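Local coordinates for hypothetical protein PSPTO5229 (Pseudomonas syringae pv. tomato str. DC3000, PDB 2EVE), which is of unknown function but, as an EVE domain related to the PUA and ASCH domains, may bind modified nucleic acid bases, at residues 3-8 and 123-128. Residues are numbered along the deposited sequence; the frame is centred on the assembly and turned at random.
With 144 (tris-hydroxymethyl-methyl-ammonium), chain D.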
# COMPACT_ATOMS: atom_id res chain seq x y z
N TYR A 3 6.97 0.72 9.65
CA TYR A 3 5.56 0.65 9.26
C TYR A 3 5.26 1.52 8.05
O TYR A 3 5.89 2.56 7.84
CB TYR A 3 4.67 1.08 10.43
CG TYR A 3 4.83 0.24 11.67
CD1 TYR A 3 4.51 -1.11 11.68
CD2 TYR A 3 5.31 0.81 12.86
CE1 TYR A 3 4.65 -1.88 12.84
CE2 TYR A 3 5.45 0.05 14.02
CZ TYR A 3 5.12 -1.29 14.00
OH TYR A 3 5.25 -2.04 15.15
N TRP A 4 4.26 1.11 7.28
CA TRP A 4 3.87 1.83 6.08
C TRP A 4 2.38 1.68 5.81
O TRP A 4 1.65 1.06 6.57
CB TRP A 4 4.62 1.26 4.86
CG TRP A 4 6.08 1.03 5.07
CD1 TRP A 4 6.67 -0.05 5.67
CD2 TRP A 4 7.13 1.92 4.72
NE1 TRP A 4 8.03 0.12 5.71
CE2 TRP A 4 8.34 1.33 5.14
CE3 TRP A 4 7.18 3.17 4.09
CZ2 TRP A 4 9.59 1.94 4.95
CZ3 TRP A 4 8.41 3.78 3.90
CH2 TRP A 4 9.60 3.16 4.33
N LEU A 5 1.95 2.28 4.70
CA LEU A 5 0.57 2.19 4.24
C LEU A 5 0.63 2.20 2.72
O LEU A 5 1.37 2.99 2.12
CB LEU A 5 -0.27 3.37 4.76
CG LEU A 5 -1.75 3.35 4.34
CD1 LEU A 5 -2.63 3.96 5.43
CD2 LEU A 5 -1.91 4.11 3.03
N MSE A 6 -0.12 1.30 2.10
CA MSE A 6 -0.18 1.22 0.64
C MSE A 6 -1.62 1.11 0.18
O MSE A 6 -2.43 0.43 0.81
CB MSE A 6 0.64 0.03 0.14
CG MSE A 6 2.12 0.10 0.53
SE MSE A 6 3.25 -1.01 -0.59
CE MSE A 6 2.70 -2.69 0.15
N LYS A 7 -1.93 1.76 -0.94
CA LYS A 7 -3.28 1.79 -1.49
C LYS A 7 -3.57 0.80 -2.61
O LYS A 7 -2.70 0.49 -3.43
CB LYS A 7 -3.59 3.19 -2.03
CG LYS A 7 -3.46 4.30 -1.01
CD LYS A 7 -3.83 5.65 -1.62
CE LYS A 7 -3.67 6.77 -0.62
NZ LYS A 7 -4.02 8.10 -1.21
N SER A 8 -4.81 0.31 -2.65
CA SER A 8 -5.25 -0.63 -3.67
C SER A 8 -6.77 -0.61 -3.82
O SER A 8 -7.49 -0.58 -2.82
CB SER A 8 -4.81 -2.05 -3.33
OG SER A 8 -5.19 -2.96 -4.36
N LEU A 123 0.02 12.37 8.81
CA LEU A 123 -0.02 11.25 7.88
C LEU A 123 -0.42 11.79 6.51
O LEU A 123 -1.46 12.43 6.37
CB LEU A 123 -1.03 10.21 8.35
CG LEU A 123 -1.09 8.90 7.57
CD1 LEU A 123 0.23 8.14 7.73
CD2 LEU A 123 -2.25 8.07 8.10
N PRO A 124 0.40 11.54 5.47
CA PRO A 124 0.07 12.03 4.13
C PRO A 124 -1.36 11.72 3.67
O PRO A 124 -1.99 12.52 2.99
CB PRO A 124 1.11 11.35 3.25
CG PRO A 124 2.30 11.28 4.15
CD PRO A 124 1.69 10.83 5.46
N LEU A 125 -1.85 10.54 4.06
CA LEU A 125 -3.19 10.10 3.70
C LEU A 125 -4.28 11.11 4.01
O LEU A 125 -5.24 11.26 3.24
CB LEU A 125 -3.52 8.78 4.42
CG LEU A 125 -4.85 8.10 4.06
CD1 LEU A 125 -4.71 7.46 2.69
CD2 LEU A 125 -5.19 7.04 5.10
N VAL A 126 -4.14 11.82 5.12
CA VAL A 126 -5.15 12.80 5.53
C VAL A 126 -4.79 14.24 5.20
O VAL A 126 -5.50 15.16 5.60
CB VAL A 126 -5.42 12.72 7.05
CG1 VAL A 126 -5.80 11.30 7.44
CG2 VAL A 126 -4.20 13.19 7.84
N GLN A 127 -3.70 14.44 4.46
CA GLN A 127 -3.29 15.79 4.09
C GLN A 127 -3.87 16.19 2.74
O GLN A 127 -3.74 15.48 1.75
CB GLN A 127 -1.76 15.89 4.05
CG GLN A 127 -1.09 15.52 5.37
CD GLN A 127 0.39 15.81 5.37
OE1 GLN A 127 1.12 15.37 4.48
NE2 GLN A 127 0.86 16.55 6.37
N LYS A 128 -4.53 17.35 2.72
CA LYS A 128 -5.15 17.85 1.50
C LYS A 128 -4.14 17.96 0.36
O LYS A 128 -3.01 18.41 0.55
CB LYS A 128 -5.78 19.22 1.77
CG LYS A 128 -6.60 19.77 0.62
CD LYS A 128 -7.29 21.06 1.03
CE LYS A 128 -8.21 21.57 -0.07
NZ LYS A 128 -8.93 22.80 0.34
C1 144 D . -9.08 6.99 -3.44
N 144 D . -8.03 7.87 -2.96
C2 144 D . -8.38 8.32 -1.57
O2 144 D . -9.26 7.81 -0.55
C3 144 D . -7.93 8.99 -4.00
O3 144 D . -6.91 9.97 -3.73
C4 144 D . -6.82 7.03 -2.88
O4 144 D . -6.04 6.31 -4.07
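Leu125 projects from a short 3-10 turn toward strand 3-8 and sets its two methyls on the side chains of Leu5 and Lys7: CD2 meets CD1 of Leu5 at 4.0 Å, while CD1 lies against CE of Lys7 at 3.5 Å. Its CG stands anti to the backbone N (chi1 -175°), which carries the branch point toward the strand. The Leu5 side chain runs at about a right angle to that of Leu125, whereas the lysine crosses it on a slant, touching it with the outer end of its chain. No hydrogen bond joins the two segments. In the mixed sheet of this EVE domain, a member of the PUA clan, strand 3-8 runs between strands 46-51 and 134-137, and the turn at 124-126 covers one of its faces, with Leu125 also resting on Tyr50, Met135 and Leu111. Lys7 is fully extended beyond CG, a shape that brings its amine alongside Leu125 CD1, where NZ makes a weak hydrogen bond to Leu132 O. The same chain forms part of the pocket holding the tris-hydroxymethyl-methyl-ammonium ion: CD of Lys7 is 3.4 Å from O4 of the ligand; the ligand also hydrogen-bonds to Tyr50 OH.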